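Beta-Ala-His dipeptidase (Homo sapiens, PDB 3DLJ) hydrolyses Xaa-His dipeptides, above all carnosine and anserine, as a secreted homodimeric peptidase of the M20 family that binds two zinc ions per subunit. Local coordinates at residues A[105-110]-A[146-151]; A[202-207]-A[443-448]; A[215-220]-A[403-408]; A[394-399]-A[431-436]. All blocks are in the same frame, centred on the assembly; numbering follows the deposited sequence.

Contact 1: residues A[105-110]-A[146-151]. With ZN (zinc ion), chain D.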
loop_
_atom_site.group_PDB
_atom_site.type_symbol
_atom_site.label_atom_id
_atom_site.label_comp_id
_atom_site.label_asym_id
_atom_site.label_seq_id
_atom_site.Cartn_x
_atom_site.Cartn_y
_atom_site.Cartn_z
ATOM N N VAL A 105 21.322 -0.741 -7.834
ATOM C CA VAL A 105 19.976 -1.053 -7.343
ATOM C C VAL A 105 19.238 0.223 -6.898
ATOM O O VAL A 105 19.798 1.054 -6.188
ATOM C CB VAL A 105 20.019 -2.060 -6.134
ATOM C CG1 VAL A 105 18.636 -2.383 -5.656
ATOM C CG2 VAL A 105 20.765 -3.351 -6.519
ATOM N N CYS A 106 17.975 0.356 -7.297
ATOM C CA CYS A 106 17.182 1.510 -6.915
ATOM C C CYS A 106 16.077 1.142 -5.934
ATOM O O CYS A 106 15.389 0.152 -6.110
ATOM C CB CYS A 106 16.596 2.197 -8.156
ATOM S SG CYS A 106 15.742 3.762 -7.811
ATOM N N PHE A 107 15.903 1.957 -4.900
ATOM C CA PHE A 107 14.842 1.728 -3.913
ATOM C C PHE A 107 13.763 2.798 -3.982
ATOM O O PHE A 107 14.065 3.979 -3.950
ATOM C CB PHE A 107 15.435 1.714 -2.501
ATOM C CG PHE A 107 14.414 1.562 -1.405
ATOM C CD1 PHE A 107 13.983 0.303 -1.009
ATOM C CD2 PHE A 107 13.898 2.681 -0.762
ATOM C CE1 PHE A 107 13.037 0.170 0.022
ATOM C CE2 PHE A 107 12.954 2.551 0.254
ATOM C CZ PHE A 107 12.520 1.297 0.642
ATOM N N TYR A 108 12.508 2.378 -4.032
ATOM C CA TYR A 108 11.385 3.309 -4.023
ATOM C C TYR A 108 10.681 3.224 -2.662
ATOM O O TYR A 108 10.376 2.122 -2.173
ATOM C CB TYR A 108 10.365 3.050 -5.176
ATOM C CG TYR A 108 9.035 3.726 -4.880
ATOM C CD1 TYR A 108 8.785 5.061 -5.276
ATOM C CD2 TYR A 108 8.067 3.079 -4.123
ATOM C CE1 TYR A 108 7.574 5.692 -4.936
ATOM C CE2 TYR A 108 6.871 3.699 -3.789
ATOM C CZ TYR A 108 6.635 4.985 -4.180
ATOM O OH TYR A 108 5.439 5.552 -3.822
ATOM N N GLY A 109 10.416 4.380 -2.054
ATOM C CA GLY A 109 9.523 4.411 -0.880
ATOM C C GLY A 109 8.715 5.687 -0.816
ATOM O O GLY A 109 8.888 6.558 -1.656
ATOM N N HIS A 110 7.837 5.806 0.174
ATOM C CA HIS A 110 7.052 7.051 0.369
ATOM C C HIS A 110 7.015 7.430 1.832
ATOM O O HIS A 110 6.970 6.554 2.711
ATOM C CB HIS A 110 5.626 6.963 -0.213
ATOM C CG HIS A 110 4.718 5.994 0.501
ATOM N ND1 HIS A 110 3.917 6.358 1.567
ATOM C CD2 HIS A 110 4.470 4.679 0.285
ATOM C CE1 HIS A 110 3.224 5.313 1.982
ATOM N NE2 HIS A 110 3.540 4.281 1.219
ATOM N N GLY A 146 8.878 2.778 8.584
ATOM C CA GLY A 146 9.646 1.610 9.058
ATOM C C GLY A 146 10.537 0.975 7.989
ATOM O O GLY A 146 11.750 0.888 8.170
ATOM N N PRO A 147 9.939 0.470 6.891
ATOM C CA PRO A 147 10.753 -0.121 5.826
ATOM C C PRO A 147 11.674 0.854 5.061
ATOM O O PRO A 147 12.746 0.452 4.616
ATOM C CB PRO A 147 9.701 -0.782 4.897
ATOM C CG PRO A 147 8.505 -0.959 5.724
ATOM C CD PRO A 147 8.498 0.286 6.621
ATOM N N VAL A 148 11.296 2.112 4.916
ATOM C CA VAL A 148 12.236 3.082 4.342
ATOM C C VAL A 148 13.465 3.231 5.237
ATOM O O VAL A 148 14.606 3.250 4.748
ATOM C CB VAL A 148 11.605 4.471 4.037
ATOM C CG1 VAL A 148 12.675 5.477 3.599
ATOM C CG2 VAL A 148 10.548 4.353 2.964
ATOM N N LEU A 149 13.235 3.323 6.544
ATOM C CA LEU A 149 14.340 3.502 7.507
ATOM C C LEU A 149 15.171 2.255 7.663
ATOM O O LEU A 149 16.361 2.359 7.875
ATOM C CB LEU A 149 13.828 3.988 8.866
ATOM C CG LEU A 149 13.660 5.514 8.946
ATOM C CD1 LEU A 149 12.919 5.932 10.231
ATOM C CD2 LEU A 149 15.031 6.217 8.850
ATOM N N ALA A 150 14.544 1.084 7.574
ATOM C CA ALA A 150 15.253 -0.182 7.628
ATOM C C ALA A 150 16.287 -0.293 6.499
ATOM O O ALA A 150 17.421 -0.742 6.734
ATOM C CB ALA A 150 14.286 -1.346 7.592
ATOM N N TRP A 151 15.885 0.122 5.297
ATOM C CA TRP A 151 16.754 0.235 4.118
ATOM C C TRP A 151 17.855 1.250 4.332
ATOM O O TRP A 151 19.035 0.945 4.105
ATOM C CB TRP A 151 15.929 0.614 2.857
ATOM C CG TRP A 151 16.728 0.682 1.575
ATOM C CD1 TRP A 151 17.376 1.781 1.072
ATOM C CD2 TRP A 151 16.962 -0.385 0.623
ATOM N NE1 TRP A 151 18.006 1.464 -0.117
ATOM C CE2 TRP A 151 17.755 0.155 -0.426
ATOM C CE3 TRP A 151 16.559 -1.732 0.541
ATOM C CZ2 TRP A 151 18.162 -0.607 -1.537
ATOM C CZ3 TRP A 151 16.970 -2.494 -0.576
ATOM C CH2 TRP A 151 17.759 -1.925 -1.589
HETATM ZN ZN ZN D . 2.698 2.527 1.448
#

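Contact 2: residues A[202-207]-A[443-448]. With ZN (zinc ion), chain D.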
loop_
_atom_site.group_PDB
_atom_site.type_symbol
_atom_site.label_atom_id
_atom_site.label_comp_id
_atom_site.label_asym_id
_atom_site.label_seq_id
_atom_site.Cartn_x
_atom_site.Cartn_y
_atom_site.Cartn_z
ATOM N N ILE A 202 14.921 -2.675 -9.335
ATOM C CA ILE A 202 14.180 -1.759 -8.442
ATOM C C ILE A 202 13.517 -2.537 -7.307
ATOM O O ILE A 202 12.930 -3.580 -7.541
ATOM C CB ILE A 202 13.112 -0.915 -9.210
ATOM C CG1 ILE A 202 13.790 -0.012 -10.260
ATOM C CG2 ILE A 202 12.219 -0.106 -8.247
ATOM C CD1 ILE A 202 12.848 0.539 -11.334
ATOM N N VAL A 203 13.633 -2.017 -6.083
ATOM C CA VAL A 203 13.066 -2.642 -4.887
ATOM C C VAL A 203 11.963 -1.768 -4.280
ATOM O O VAL A 203 12.072 -0.541 -4.232
ATOM C CB VAL A 203 14.161 -2.903 -3.797
ATOM C CG1 VAL A 203 13.539 -3.471 -2.500
ATOM C CG2 VAL A 203 15.227 -3.827 -4.313
ATOM N N ILE A 204 10.892 -2.423 -3.844
ATOM C CA ILE A 204 9.815 -1.794 -3.081
ATOM C C ILE A 204 9.607 -2.667 -1.851
ATOM O O ILE A 204 9.569 -3.894 -1.954
ATOM C CB ILE A 204 8.480 -1.688 -3.893
ATOM C CG1 ILE A 204 8.672 -0.877 -5.192
ATOM C CG2 ILE A 204 7.304 -1.117 -3.008
ATOM C CD1 ILE A 204 7.425 -0.868 -6.125
ATOM N N SER A 205 9.484 -2.034 -0.695
ATOM C CA SER A 205 9.191 -2.741 0.531
ATOM C C SER A 205 7.987 -2.079 1.199
ATOM O O SER A 205 8.130 -1.251 2.107
ATOM C CB SER A 205 10.420 -2.715 1.456
ATOM O OG SER A 205 10.261 -3.574 2.579
ATOM N N ASP A 206 6.788 -2.436 0.761
ATOM C CA ASP A 206 5.598 -1.789 1.291
ATOM C C ASP A 206 4.433 -2.747 1.279
ATOM O O ASP A 206 3.376 -2.476 0.702
ATOM C CB ASP A 206 5.285 -0.529 0.485
ATOM C CG ASP A 206 4.299 0.411 1.204
ATOM O OD1 ASP A 206 3.947 0.144 2.389
ATOM O OD2 ASP A 206 3.865 1.408 0.559
ATOM N N ASN A 207 4.636 -3.888 1.917
ATOM C CA ASN A 207 3.651 -4.963 1.921
ATOM C C ASN A 207 3.951 -5.949 3.025
ATOM O O ASN A 207 4.993 -5.846 3.686
ATOM C CB ASN A 207 3.526 -5.635 0.545
ATOM C CG ASN A 207 4.857 -6.055 -0.041
ATOM O OD1 ASN A 207 5.767 -5.238 -0.288
ATOM N ND2 ASN A 207 4.961 -7.336 -0.321
ATOM N N VAL A 443 10.952 -5.043 -10.947
ATOM C CA VAL A 443 10.598 -4.647 -9.569
ATOM C C VAL A 443 10.494 -5.890 -8.662
ATOM O O VAL A 443 9.819 -6.870 -9.015
ATOM C CB VAL A 443 9.300 -3.763 -9.519
ATOM C CG1 VAL A 443 8.614 -3.839 -8.170
ATOM C CG2 VAL A 443 9.619 -2.308 -9.800
ATOM N N VAL A 444 11.190 -5.855 -7.526
ATOM C CA VAL A 444 11.072 -6.922 -6.524
ATOM C C VAL A 444 10.391 -6.403 -5.253
ATOM O O VAL A 444 10.808 -5.396 -4.669
ATOM C CB VAL A 444 12.457 -7.580 -6.197
ATOM C CG1 VAL A 444 13.484 -6.525 -5.816
ATOM C CG2 VAL A 444 12.331 -8.626 -5.087
ATOM N N LEU A 445 9.336 -7.084 -4.829
ATOM C CA LEU A 445 8.653 -6.689 -3.603
ATOM C C LEU A 445 9.129 -7.492 -2.401
ATOM O O LEU A 445 8.875 -8.688 -2.294
ATOM C CB LEU A 445 7.124 -6.770 -3.742
ATOM C CG LEU A 445 6.469 -6.102 -4.948
ATOM C CD1 LEU A 445 5.004 -6.439 -4.921
ATOM C CD2 LEU A 445 6.666 -4.605 -4.950
ATOM N N ILE A 446 9.823 -6.812 -1.492
ATOM C CA ILE A 446 10.314 -7.435 -0.263
ATOM C C ILE A 446 9.513 -6.925 0.943
ATOM O O ILE A 446 9.795 -5.862 1.471
ATOM C CB ILE A 446 11.837 -7.196 -0.062
ATOM C CG1 ILE A 446 12.598 -7.488 -1.378
ATOM C CG2 ILE A 446 12.357 -8.058 1.076
ATOM C CD1 ILE A 446 14.105 -7.224 -1.337
ATOM N N PRO A 447 8.513 -7.701 1.377
ATOM C CA PRO A 447 7.683 -7.302 2.499
ATOM C C PRO A 447 8.481 -7.347 3.805
ATOM O O PRO A 447 9.209 -8.302 4.025
ATOM C CB PRO A 447 6.551 -8.342 2.489
ATOM C CG PRO A 447 7.115 -9.553 1.770
ATOM C CD PRO A 447 8.150 -9.027 0.823
ATOM N N LEU A 448 8.368 -6.297 4.634
ATOM C CA LEU A 448 8.920 -6.315 6.002
ATOM C C LEU A 448 7.829 -6.435 7.065
ATOM O O LEU A 448 8.097 -6.854 8.201
ATOM C CB LEU A 448 9.788 -5.078 6.305
ATOM C CG LEU A 448 11.177 -4.888 5.685
ATOM C CD1 LEU A 448 12.039 -3.977 6.575
ATOM C CD2 LEU A 448 11.839 -6.202 5.486
HETATM ZN ZN ZN D . 2.698 2.527 1.448
HETATM O O HOH W 1 7.394 -3.802 3.802
#

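Contact 3: residues A[215-220]-A[403-408]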
loop_
_atom_site.group_PDB
_atom_site.type_symbol
_atom_site.label_atom_id
_atom_site.label_comp_id
_atom_site.label_asym_id
_atom_site.label_seq_id
_atom_site.Cartn_x
_atom_site.Cartn_y
_atom_site.Cartn_z
ATOM N N PRO A 215 8.759 -15.908 6.327
ATOM C CA PRO A 215 8.918 -14.658 5.587
ATOM C C PRO A 215 8.482 -14.854 4.152
ATOM O O PRO A 215 8.217 -15.982 3.725
ATOM C CB PRO A 215 10.433 -14.385 5.663
ATOM C CG PRO A 215 10.959 -15.322 6.729
ATOM C CD PRO A 215 10.066 -16.518 6.645
ATOM N N ALA A 216 8.401 -13.774 3.395
ATOM C CA ALA A 216 7.826 -13.883 2.075
ATOM C C ALA A 216 8.557 -13.027 1.075
ATOM O O ALA A 216 9.283 -12.093 1.453
ATOM C CB ALA A 216 6.358 -13.489 2.123
ATOM N N ILE A 217 8.375 -13.383 -0.195
ATOM C CA ILE A 217 8.648 -12.497 -1.315
ATOM C C ILE A 217 7.371 -12.427 -2.154
ATOM O O ILE A 217 6.730 -13.452 -2.396
ATOM C CB ILE A 217 9.857 -12.975 -2.187
ATOM C CG1 ILE A 217 11.171 -12.825 -1.430
ATOM C CG2 ILE A 217 9.986 -12.135 -3.441
ATOM C CD1 ILE A 217 12.198 -13.893 -1.797
ATOM N N THR A 218 7.015 -11.220 -2.596
ATOM C CA THR A 218 5.736 -10.964 -3.255
ATOM C C THR A 218 5.963 -10.672 -4.733
ATOM O O THR A 218 6.764 -9.804 -5.089
ATOM C CB THR A 218 4.999 -9.811 -2.540
ATOM O OG1 THR A 218 4.917 -10.112 -1.131
ATOM C CG2 THR A 218 3.585 -9.574 -3.121
ATOM N N TYR A 219 5.272 -11.413 -5.598
ATOM C CA TYR A 219 5.523 -11.348 -7.039
ATOM C C TYR A 219 4.285 -11.030 -7.877
ATOM O O TYR A 219 4.370 -10.986 -9.113
ATOM C CB TYR A 219 6.149 -12.655 -7.540
ATOM C CG TYR A 219 5.210 -13.847 -7.526
ATOM C CD1 TYR A 219 4.426 -14.170 -8.653
ATOM C CD2 TYR A 219 5.122 -14.671 -6.401
ATOM C CE1 TYR A 219 3.571 -15.266 -8.637
ATOM C CE2 TYR A 219 4.281 -15.768 -6.383
ATOM C CZ TYR A 219 3.512 -16.061 -7.501
ATOM O OH TYR A 219 2.678 -17.149 -7.470
ATOM N N GLY A 220 3.150 -10.834 -7.214
ATOM C CA GLY A 220 1.938 -10.436 -7.905
ATOM C C GLY A 220 0.992 -9.670 -7.027
ATOM O O GLY A 220 0.933 -9.910 -5.829
ATOM N N THR A 403 16.495 -12.290 -11.728
ATOM C CA THR A 403 17.724 -12.122 -10.942
ATOM C C THR A 403 17.489 -11.340 -9.632
ATOM O O THR A 403 18.012 -11.718 -8.580
ATOM C CB THR A 403 18.884 -11.514 -11.786
ATOM N N GLN A 404 16.689 -10.274 -9.694
ATOM C CA GLN A 404 16.238 -9.558 -8.493
ATOM C C GLN A 404 15.538 -10.495 -7.482
ATOM O O GLN A 404 15.766 -10.386 -6.269
ATOM C CB GLN A 404 15.300 -8.399 -8.877
ATOM N N TYR A 405 14.700 -11.407 -7.993
ATOM C CA TYR A 405 13.940 -12.361 -7.161
ATOM C C TYR A 405 14.801 -13.411 -6.460
ATOM O O TYR A 405 14.534 -13.749 -5.309
ATOM C CB TYR A 405 12.715 -12.964 -7.911
ATOM C CG TYR A 405 11.524 -12.035 -7.785
ATOM C CD1 TYR A 405 10.611 -12.173 -6.740
ATOM C CD2 TYR A 405 11.366 -10.957 -8.650
ATOM C CE1 TYR A 405 9.543 -11.286 -6.588
ATOM C CE2 TYR A 405 10.312 -10.068 -8.509
ATOM C CZ TYR A 405 9.405 -10.228 -7.475
ATOM O OH TYR A 405 8.372 -9.328 -7.330
ATOM N N LEU A 406 15.853 -13.883 -7.133
ATOM C CA LEU A 406 16.787 -14.858 -6.551
ATOM C C LEU A 406 17.660 -14.275 -5.422
ATOM O O LEU A 406 17.872 -14.926 -4.379
ATOM C CB LEU A 406 17.660 -15.477 -7.648
ATOM C CG LEU A 406 18.667 -16.570 -7.249
ATOM C CD1 LEU A 406 18.018 -17.739 -6.454
ATOM C CD2 LEU A 406 19.415 -17.097 -8.484
ATOM N N ALA A 407 18.160 -13.055 -5.642
ATOM C CA ALA A 407 18.922 -12.315 -4.637
ATOM C C ALA A 407 18.144 -12.186 -3.329
ATOM O O ALA A 407 18.699 -12.401 -2.254
ATOM C CB ALA A 407 19.308 -10.924 -5.173
ATOM N N ALA A 408 16.858 -11.836 -3.446
ATOM C CA ALA A 408 15.952 -11.689 -2.305
ATOM C C ALA A 408 15.765 -13.006 -1.528
ATOM O O ALA A 408 15.841 -13.008 -0.299
ATOM C CB ALA A 408 14.599 -11.120 -2.770
#

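Contact 4: residues A[394-399]-A[431-436]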
loop_
_atom_site.group_PDB
_atom_site.type_symbol
_atom_site.label_atom_id
_atom_site.label_comp_id
_atom_site.label_asym_id
_atom_site.label_seq_id
_atom_site.Cartn_x
_atom_site.Cartn_y
_atom_site.Cartn_z
ATOM N N HIS A 394 -4.858 -2.089 -13.581
ATOM C CA HIS A 394 -4.671 -3.492 -13.897
ATOM C C HIS A 394 -3.787 -4.181 -12.857
ATOM O O HIS A 394 -3.004 -3.524 -12.169
ATOM C CB HIS A 394 -4.094 -3.646 -15.312
ATOM C CG HIS A 394 -5.088 -3.389 -16.401
ATOM N ND1 HIS A 394 -6.030 -4.324 -16.782
ATOM C CD2 HIS A 394 -5.302 -2.297 -17.175
ATOM C CE1 HIS A 394 -6.772 -3.823 -17.759
ATOM N NE2 HIS A 394 -6.351 -2.595 -18.016
ATOM N N PRO A 395 -3.931 -5.512 -12.715
ATOM C CA PRO A 395 -3.034 -6.261 -11.830
ATOM C C PRO A 395 -1.608 -6.345 -12.360
ATOM O O PRO A 395 -1.350 -6.114 -13.545
ATOM C CB PRO A 395 -3.674 -7.648 -11.763
ATOM C CG PRO A 395 -4.550 -7.732 -12.896
ATOM C CD PRO A 395 -4.957 -6.377 -13.325
ATOM N N TRP A 396 -0.687 -6.666 -11.472
ATOM C CA TRP A 396 0.706 -6.728 -11.810
ATOM C C TRP A 396 1.236 -8.086 -11.381
ATOM O O TRP A 396 0.835 -8.625 -10.345
ATOM C CB TRP A 396 1.451 -5.586 -11.117
ATOM C CG TRP A 396 2.984 -5.697 -11.110
ATOM C CD1 TRP A 396 3.859 -5.150 -12.018
ATOM C CD2 TRP A 396 3.793 -6.365 -10.133
ATOM N NE1 TRP A 396 5.154 -5.449 -11.672
ATOM C CE2 TRP A 396 5.143 -6.194 -10.520
ATOM C CE3 TRP A 396 3.509 -7.095 -8.973
ATOM C CZ2 TRP A 396 6.215 -6.729 -9.772
ATOM C CZ3 TRP A 396 4.569 -7.619 -8.232
ATOM C CH2 TRP A 396 5.904 -7.435 -8.635
ATOM N N ILE A 397 2.132 -8.623 -12.206
ATOM C CA ILE A 397 2.843 -9.874 -11.957
ATOM C C ILE A 397 4.309 -9.712 -12.342
ATOM O O ILE A 397 4.621 -9.174 -13.417
ATOM C CB ILE A 397 2.242 -11.042 -12.780
ATOM C CG1 ILE A 397 2.710 -12.397 -12.239
ATOM C CG2 ILE A 397 2.559 -10.885 -14.274
ATOM C CD1 ILE A 397 1.756 -13.004 -11.215
ATOM N N ALA A 398 5.208 -10.166 -11.470
ATOM C CA ALA A 398 6.621 -10.239 -11.814
ATOM C C ALA A 398 6.950 -11.630 -12.335
ATOM O O ALA A 398 6.187 -12.583 -12.131
ATOM C CB ALA A 398 7.490 -9.901 -10.615
ATOM N N ASN A 399 8.083 -11.731 -13.034
ATOM C CA ASN A 399 8.648 -13.026 -13.364
ATOM C C ASN A 399 9.431 -13.503 -12.146
ATOM O O ASN A 399 10.483 -12.935 -11.809
ATOM C CB ASN A 399 9.548 -12.930 -14.598
ATOM N N ILE A 431 2.574 1.642 -8.027
ATOM C CA ILE A 431 3.956 2.034 -8.329
ATOM C C ILE A 431 4.715 0.913 -9.022
ATOM O O ILE A 431 5.530 1.166 -9.902
ATOM C CB ILE A 431 4.678 2.531 -7.042
ATOM C CG1 ILE A 431 4.167 3.934 -6.648
ATOM C CG2 ILE A 431 6.191 2.487 -7.185
ATOM C CD1 ILE A 431 4.594 5.058 -7.583
ATOM N N ALA A 432 4.412 -0.323 -8.644
ATOM C CA ALA A 432 5.020 -1.501 -9.263
ATOM C C ALA A 432 4.710 -1.546 -10.760
ATOM O O ALA A 432 5.613 -1.717 -11.586
ATOM C CB ALA A 432 4.550 -2.764 -8.562
ATOM N N LYS A 433 3.430 -1.359 -11.092
ATOM C CA LYS A 433 2.931 -1.280 -12.461
ATOM C C LYS A 433 3.583 -0.118 -13.229
ATOM O O LYS A 433 4.091 -0.305 -14.332
ATOM C CB LYS A 433 1.398 -1.136 -12.418
ATOM C CG LYS A 433 0.650 -1.440 -13.716
ATOM C CD LYS A 433 0.886 -2.867 -14.168
ATOM C CE LYS A 433 -0.264 -3.380 -14.973
ATOM N NZ LYS A 433 0.132 -4.671 -15.619
ATOM N N MET A 434 3.596 1.071 -12.622
ATOM C CA MET A 434 4.235 2.258 -13.212
ATOM C C MET A 434 5.713 2.083 -13.598
ATOM O O MET A 434 6.109 2.451 -14.710
ATOM C CB MET A 434 4.081 3.454 -12.280
ATOM C CG MET A 434 4.720 4.730 -12.794
ATOM S SD MET A 434 4.839 5.933 -11.466
ATOM C CE MET A 434 3.110 6.029 -10.936
ATOM N N PHE A 435 6.534 1.537 -12.700
ATOM C CA PHE A 435 7.934 1.230 -13.060
ATOM C C PHE A 435 8.031 0.208 -14.199
ATOM O O PHE A 435 8.963 0.266 -14.999
ATOM C CB PHE A 435 8.775 0.772 -11.854
ATOM C CG PHE A 435 9.197 1.891 -10.936
ATOM C CD1 PHE A 435 9.999 2.928 -11.400
ATOM C CD2 PHE A 435 8.800 1.900 -9.602
ATOM C CE1 PHE A 435 10.391 3.963 -10.556
ATOM C CE2 PHE A 435 9.191 2.930 -8.741
ATOM C CZ PHE A 435 9.985 3.963 -9.219
ATOM N N GLN A 436 7.066 -0.713 -14.270
ATOM C CA GLN A 436 7.022 -1.712 -15.353
ATOM C C GLN A 436 6.637 -1.109 -16.717
ATOM O O GLN A 436 7.190 -1.499 -17.744
ATOM C CB GLN A 436 6.086 -2.874 -15.000
ATOM C CG GLN A 436 6.411 -4.177 -15.719
ATOM C CD GLN A 436 5.416 -5.284 -15.399
ATOM O OE1 GLN A 436 4.240 -5.217 -15.787
ATOM N NE2 GLN A 436 5.881 -6.311 -14.678
#

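Contact 1: residues A[105-110]-A[146-151]
A helix packs here on one face of the central sheet of the zinc-binding domain, through F107 of strand 104-110 and W151 of helix 141-160. The two rings form a face-to-face stack. The F107 ring and the five-membered ring of W151 have centroids 4.1 Å apart and planes 17° apart. The overlap is offset, with F107 CD1 lying 3.5 Å from W151 CD2. Each side chain also lends its CB to the other ring: F107 CB sits over the indole face, and W151 CB over the phenyl face. This double CH-pi contact follows from the torsions. Both residues hold CG anti to the backbone N, and the two side chains lie antiparallel, each reaching past the other. V148 CG2 reaches the edge of the F107 ring, 4.0 Å from CE2. The same methyl lies 4.0 Å from G109 CA. V105 CG1 meets the indole edge at W151 CH2, 4.2 Å away. Replacing W151 with an alanine is likely to strip the stacking partner from F107 and leave a gap beside V105 CG1.

The strand is an inner one of the sheet and runs at 142° to the helix. No hydrogen bond joins the two segments. F474 and F478 of helix 464-482 meet the indole edge-to-face, and F171 meets it too. At its C-terminal end the strand delivers H110, whose NE2 binds a zinc ion at 2.0 Å. H110 ND1 is hydrogen-bonded to the backbone O of D112.

Contact 2: residues A[202-207]-A[443-448]
This is a parallel strand pairing at one margin of the central sheet, where I202-I204 run beside V443-L445. Three backbone bonds join them. V444 N donates to I202 O at 2.9 Å, I204 N to V444 O, and I446 N to I204 O. V203 and V444 run alongside on one face, with V203 CG2 and V444 CG1 3.5 Å apart. I204 and L445 do so on the other, and L445 CD2 rests 3.6 Å from I204 CB. I204 CD1 reaches on to V443 CG1.

Strand 444-445 is the last strand on this side of the mixed six-stranded sheet, and beyond it L445 meets T218 of strand 216-232. Strand 104-110 flanks 201-204 on its other side. Beyond the strands the pairing passes to side chains. S205 OG donates to I446 O at 2.6 Å, almost straight on to the carbonyl (C=O...O angle 177°). Its chi1 of -171°, with OG anti to the backbone N, carries the hydroxyl across to that carbonyl. A water also donates to S205 OG and to N207 O and accepts from L448 N at 2.8 Å, so it bridges the two segments where direct backbone bonds have ended. The amide of N207 lies against the P447 ring, with ND2 3.4 Å from P447 CB. Its OD1 turns back to accept from D206 N at 3.2 Å, a bond that ties the amide to the backbone of the zinc ligand. D206 itself points away from 443-448, and its OD2 binds a zinc ion.

Contact 3: residues A[215-220]-A[403-408]
Y405 and I217 carry this contact, with A408 next in buried area. Y405 of helix 403-416 reaches across to strand 216-232, and its hydroxyl donates to T218 O at 2.8 Å. The acceptor lies at the ring edge, in the plane of the phenol. From the carbonyl's side the approach is bent: the C=O...O angle is 136°, and the hydroxyl lies somewhat out of the carbonyl plane. Weak bonds also link the hydroxyl with V443 O and with L445 N, the latter as donor, so three backbone groups lie within its range.

I217 points at the helix and divides its two branches between two residues. CG2 presses obliquely on the Y405 ring, 3.3 Å from CE1 and nearly as close to CD1, which is tight for carbon atoms. The other branch ends at CD1, which lies 3.8 Å from A408 CB and also touches the A408 backbone. The torsion explains this division: CG2 is anti to the backbone N and CG1 anti to the carbonyl carbon (chi1 -70°). A408, three residues after Y405, points at the strand, while Y405 leaves the helix at an angle and only its ring end reaches over. Y219 adds its CB, 3.8 Å from Y405 CE1, while the Y219 ring turns off elsewhere.

The strand and the helix run nearly antiparallel, at 164°, with axes 9.9 Å apart. Strand 421-425 pairs with 216-232 beside the contact, and M422 touches Y405. Helix 464-482 packs against the helix through F477, which touches both A407 and A408.

Contact 4: residues A[394-399]-A[431-436]
The end of strand 384-397 passes helix 430-438 most closely at W396 and K433, whose CA atoms are 5.9 Å apart. W396 points at the helix. A432 CB sits over the centre of its five-membered ring, 4.0 Å from the centroid and 8° off the normal, a CH-pi contact. The backbone N of A398 lies over the opposite face, toward the rim. Q436 crosses the indole obliquely, its amide plane turned 33° from the ring. Its NE2 gives a weak hydrogen bond to I397 O at 3.4 Å.

K433 reaches the strand before W396, Q436 after it. The K433 chain bends at chi2 (60°), which swings NZ round to P395 O, a hydrogen bond of 2.9 Å. On the way CE passes 3.9 Å from H394 CB, and CD runs by W396 CB. A methionine in its place would probably leave P395 O without this donor and the loop at H394-P395 less firmly tied to the helix.

W396 also touches Y405, and its backbone pairs with T221 of strand 216-232. The arrangement is plain helix-on-strand packing at the edge of the second mixed sheet, with K433 and, weakly, Q436 bonding to backbone carbonyls on either side of W396 in the sequence.

How the contacts relate
Contacts 1 and 2 share the six-stranded sheet, their centres 8 Å apart. C106 O and V203 N (2.8 Å) and Y108 N and V203 O (3.0 Å) probably bond its neighbouring strands. H110 of contact 1 and D206 of contact 2 bind the same zinc ion, with D143. Contact 3 lies 8 Å from contact 2, centre to centre, and L445 O probably accepts from T218 N (3.2 Å), bringing the second sheet up to the edge of the first. Contacts 3 and 4 meet where Y219 O lies 2.6 Å from A398 N, a probable hydrogen bond. Contact 4 stands nearer a zinc ion than contact 3: about 11 Å from the A432 side chain, against about 13 Å from that of T218.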